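Local structure of amidohydrolase (Brucella melitensis biovar Abortus, 4F0L) at residues Ala19-Asp23 against Gly24-Asn28; Gly32-Gly36 against Val37-Ile41. The protein is a metal-dependent amidohydrolase, crystallised with an iron ion, that probably acts as a deaminase. All blocks are in the same frame, centred on the assembly; numbering follows the deposited sequence.

Interaction 1: residues Ala19-Asp23 against Gly24-Asn28; sequences ALLPD and GWAEN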
loop_
_atom_site.group_PDB
_atom_site.type_symbol
_atom_site.label_atom_id
_atom_site.label_comp_id
_atom_site.label_asym_id
_atom_site.label_seq_id
_atom_site.Cartn_x
_atom_site.Cartn_y
_atom_site.Cartn_z
ATOM N N ALA B 19 22.937 5.200 -11.497
ATOM C CA ALA B 19 22.063 6.352 -11.502
ATOM C C ALA B 19 21.163 6.260 -12.702
ATOM O O ALA B 19 21.584 5.840 -13.776
ATOM C CB ALA B 19 22.855 7.635 -11.522
ATOM N N LEU B 20 19.896 6.614 -12.509
ATOM C CA LEU B 20 18.912 6.493 -13.565
ATOM C C LEU B 20 18.804 7.812 -14.300
ATOM O O LEU B 20 18.114 8.738 -13.858
ATOM C CB LEU B 20 17.550 6.025 -12.998
ATOM C CG LEU B 20 16.390 5.960 -14.019
ATOM C CD1 LEU B 20 16.742 5.188 -15.304
ATOM C CD2 LEU B 20 15.135 5.392 -13.393
ATOM N N LEU B 21 19.470 7.899 -15.444
ATOM C CA LEU B 21 19.484 9.109 -16.228
ATOM C C LEU B 21 18.344 9.075 -17.244
ATOM O O LEU B 21 17.720 8.020 -17.443
ATOM C CB LEU B 21 20.837 9.248 -16.923
ATOM C CG LEU B 21 22.067 9.245 -16.030
ATOM C CD1 LEU B 21 23.352 9.397 -16.862
ATOM C CD2 LEU B 21 21.947 10.387 -15.018
ATOM N N PRO B 22 18.059 10.218 -17.912
ATOM C CA PRO B 22 16.890 10.217 -18.822
ATOM C C PRO B 22 17.004 9.231 -19.968
ATOM O O PRO B 22 15.982 8.753 -20.461
ATOM C CB PRO B 22 16.849 11.658 -19.350
ATOM C CG PRO B 22 17.487 12.461 -18.270
ATOM C CD PRO B 22 18.572 11.579 -17.694
ATOM N N ASP B 23 18.230 8.906 -20.391
ATOM C CA ASP B 23 18.411 7.920 -21.438
ATOM C C ASP B 23 18.728 6.519 -20.865
ATOM O O ASP B 23 19.202 5.667 -21.588
ATOM C CB ASP B 23 19.459 8.393 -22.470
ATOM C CG ASP B 23 20.824 8.660 -21.848
ATOM O OD1 ASP B 23 20.959 8.773 -20.600
ATOM O OD2 ASP B 23 21.794 8.741 -22.606
ATOM N N GLY B 24 18.454 6.279 -19.578
ATOM C CA GLY B 24 18.645 4.953 -18.992
ATOM C C GLY B 24 19.594 4.879 -17.795
ATOM O O GLY B 24 20.227 5.881 -17.394
ATOM N N TRP B 25 19.681 3.688 -17.209
ATOM C CA TRP B 25 20.661 3.439 -16.159
ATOM C C TRP B 25 22.052 3.605 -16.652
ATOM O O TRP B 25 22.379 3.164 -17.727
ATOM C CB TRP B 25 20.535 2.036 -15.571
ATOM C CG TRP B 25 19.301 1.904 -14.723
ATOM C CD1 TRP B 25 18.086 1.327 -15.081
ATOM C CD2 TRP B 25 19.113 2.382 -13.373
ATOM N NE1 TRP B 25 17.192 1.394 -14.064
ATOM C CE2 TRP B 25 17.745 2.031 -13.010
ATOM C CE3 TRP B 25 19.918 3.026 -12.435
ATOM C CZ2 TRP B 25 17.239 2.325 -11.773
ATOM C CZ3 TRP B 25 19.397 3.318 -11.179
ATOM C CH2 TRP B 25 18.089 2.994 -10.859
ATOM N N ALA B 26 22.885 4.267 -15.862
ATOM C CA ALA B 26 24.332 4.282 -16.115
ATOM C C ALA B 26 25.039 3.917 -14.833
ATOM O O ALA B 26 24.500 4.085 -13.733
ATOM C CB ALA B 26 24.783 5.654 -16.591
ATOM N N GLU B 27 26.267 3.438 -14.983
ATOM C CA GLU B 27 27.077 3.042 -13.849
ATOM C C GLU B 27 28.241 3.990 -13.619
ATOM O O GLU B 27 28.779 4.594 -14.567
ATOM C CB GLU B 27 27.616 1.623 -14.076
ATOM C CG GLU B 27 26.521 0.570 -14.129
ATOM C CD GLU B 27 27.117 -0.809 -14.292
ATOM O OE1 GLU B 27 27.191 -1.297 -15.442
ATOM O OE2 GLU B 27 27.584 -1.368 -13.288
ATOM N N ASN B 28 28.631 4.095 -12.354
ATOM C CA ASN B 28 29.770 4.871 -11.945
ATOM C C ASN B 28 29.627 6.326 -12.420
ATOM O O ASN B 28 30.453 6.839 -13.173
ATOM C CB ASN B 28 31.080 4.211 -12.439
ATOM C CG ASN B 28 31.436 2.984 -11.615
ATOM O OD1 ASN B 28 31.265 2.985 -10.413
ATOM N ND2 ASN B 28 31.893 1.922 -12.263
HETATM O O HOH W 1 22.296 6.671 -19.201
#
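L20 lays its CB over the six-membered ring of W25, 3.6 Å from the ring centroid and only 6° off the normal, a CH-pi contact made face-on. The leucine side chain crosses the indole at a slant: with CG anti to the backbone N (chi1 176°), CD1 is carried back along the partner strand to lie 3.8 Å from the carbonyl C of G24, while CD2 sits near CZ2 of W25. The backbone of A19 comes obliquely beside the indole, its carbonyl C 3.5 Å from CE3 of W25. Beyond the pair, NE1 of W25 is hydrogen-bonded to OD1 of D409, and L412 touches both side chains, so that the ring lies between the hairpin and helix 408-417.

The two segments form a tight beta hairpin, strands 19-21 and 24-26 joined by a type I turn from L21 to G24. L20 and W25 are its non-hydrogen-bonded pair; A19 and A26 exchange two nearly straight backbone bonds. G24, packed under CD1 of L20, closes the turn with phi 122°, a backbone conformation readily taken by glycine, and exchanges two bonds with L21, the one from N of L21 more bent, each donor well above the plane of the receiving carbonyl. A water donates to both OD1 of D23 and O of G24, at 2.9 Å each, tying the turn's carboxylate to the first residue of the returning strand. On the face away from the indole, CD1 of L21 meets CB of A26 at 4.0 Å, and T43 touches both side chains.

Interaction 2: residues Gly32-Gly36 against Val37-Ile41; sequences GIAGG and VICSI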
loop_
_atom_site.group_PDB
_atom_site.type_symbol
_atom_site.label_atom_id
_atom_site.label_comp_id
_atom_site.label_asym_id
_atom_site.label_seq_id
_atom_site.Cartn_x
_atom_site.Cartn_y
_atom_site.Cartn_z
ATOM N N GLY B 32 28.089 16.454 -10.562
ATOM C CA GLY B 32 28.649 17.684 -9.980
ATOM C C GLY B 32 27.519 18.654 -9.667
ATOM O O GLY B 32 26.588 18.765 -10.450
ATOM N N ILE B 33 27.632 19.344 -8.537
ATOM C CA ILE B 33 26.670 20.304 -8.062
ATOM C C ILE B 33 27.363 21.612 -7.766
ATOM O O ILE B 33 28.413 21.607 -7.149
ATOM C CB ILE B 33 26.069 19.837 -6.722
ATOM C CG1 ILE B 33 25.442 18.487 -6.881
ATOM C CG2 ILE B 33 25.044 20.840 -6.185
ATOM C CD1 ILE B 33 25.311 17.834 -5.500
ATOM N N ALA B 34 26.781 22.717 -8.248
ATOM C CA ALA B 34 27.287 24.055 -8.094
ATOM C C ALA B 34 26.133 25.063 -8.082
ATOM O O ALA B 34 25.289 25.115 -8.995
ATOM C CB ALA B 34 28.250 24.384 -9.226
ATOM N N GLY B 35 26.100 25.860 -7.019
ATOM C CA GLY B 35 25.035 26.804 -6.791
ATOM C C GLY B 35 23.683 26.161 -6.781
ATOM O O GLY B 35 22.728 26.762 -7.240
ATOM N N GLY B 36 23.606 24.931 -6.265
ATOM C CA GLY B 36 22.341 24.182 -6.221
ATOM C C GLY B 36 21.837 23.608 -7.548
ATOM O O GLY B 36 20.682 23.181 -7.646
ATOM N N VAL B 37 22.687 23.647 -8.579
ATOM C CA VAL B 37 22.354 23.183 -9.903
ATOM C C VAL B 37 23.324 22.056 -10.260
ATOM O O VAL B 37 24.466 22.047 -9.799
ATOM C CB VAL B 37 22.434 24.391 -10.926
ATOM C CG1 VAL B 37 22.260 23.957 -12.377
ATOM C CG2 VAL B 37 21.396 25.471 -10.589
ATOM N N ILE B 38 22.893 21.143 -11.112
ATOM C CA ILE B 38 23.760 20.064 -11.616
ATOM C C ILE B 38 24.644 20.657 -12.699
ATOM O O ILE B 38 24.174 21.070 -13.758
ATOM C CB ILE B 38 22.945 18.864 -12.149
ATOM C CG1 ILE B 38 22.192 18.226 -11.003
ATOM C CG2 ILE B 38 23.827 17.781 -12.767
ATOM C CD1 ILE B 38 21.133 17.210 -11.468
ATOM N N CYS B 39 25.940 20.716 -12.423
ATOM C CA CYS B 39 26.841 21.369 -13.363
ATOM C C CYS B 39 27.451 20.357 -14.330
ATOM O O CYS B 39 27.895 20.738 -15.424
ATOM C CB CYS B 39 27.912 22.176 -12.613
ATOM S SG CYS B 39 28.976 21.179 -11.552
ATOM N N SER B 40 27.504 19.089 -13.935
ATOM C CA SER B 40 28.114 18.041 -14.766
ATOM C C SER B 40 27.591 16.660 -14.400
ATOM O O SER B 40 27.219 16.406 -13.262
ATOM C CB SER B 40 29.651 18.076 -14.631
ATOM O OG SER B 40 30.033 17.800 -13.301
ATOM N N ILE B 41 27.516 15.787 -15.398
ATOM C CA ILE B 41 27.237 14.377 -15.212
ATOM C C ILE B 41 28.216 13.618 -16.105
ATOM O O ILE B 41 28.246 13.850 -17.309
ATOM C CB ILE B 41 25.805 13.984 -15.608
ATOM C CG1 ILE B 41 24.765 14.699 -14.730
ATOM C CG2 ILE B 41 25.604 12.479 -15.449
ATOM C CD1 ILE B 41 23.354 14.554 -15.309
#
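G32 and C39 meet through backbone and sulfur together: N of C39 donates to O of G32 at 2.8 Å, approaching from above the carbonyl plane, and SG of C39 lies 3.5 Å from C of the same glycine. The thiol reaches this position because SG stands between the backbone N and the carbonyl carbon (chi1 62°), which folds it back over the neighbouring strand; there it also packs on CB of A34 at 4.0 Å. One residue further along, N of G32 donates to O of S40 in a nearly straight bond, and OG of S40 comes within 3.6 Å of CA of G32. G32 has no side chain, and OG of S40 and SG of C39 both come up close to its backbone.

G32 is bonded to both C39 and S40, the mark of a beta bulge in the hairpin of strands 29-34 and 37-42: the register shifts by one residue between the G32-S40 and I33-I38 pairs. The hairpin's other end is a type I' turn from A34 to V37, with G35 and G36 at its corners, both at positive phi; N of A34 donates to O of V37 at 2.9 Å, and N of V37 returns a bond to O of A34. I33 and I38 form the non-hydrogen-bonded pair, and A393 packs against both isoleucines. I33 also bonds through its backbone to H12 of strand 12-16, whereas the backbone of I38 is held by G390 and A391.

Interactions 1 and 2 are two consecutive beta hairpins in the HutF-type N-terminal region, their centres 16 Å apart. Interaction 1 closes first, its strands 19-21 and 24-26 making a two-stranded sheet of their own; the chain then turns a corner at 27-28 and enters strand 29-34, the first strand of interaction 2, whose hairpin forms one side of a four-stranded mixed sheet with 12-16 and 52-54. CD1 of L21 touches CG2 of I41 at 4.1 Å, so the two hairpins touch through this apolar pair. Both lie about 25 Å from the centre of the chain and away from the iron site, as parts of the small beta region beside the amidohydrolase barrel.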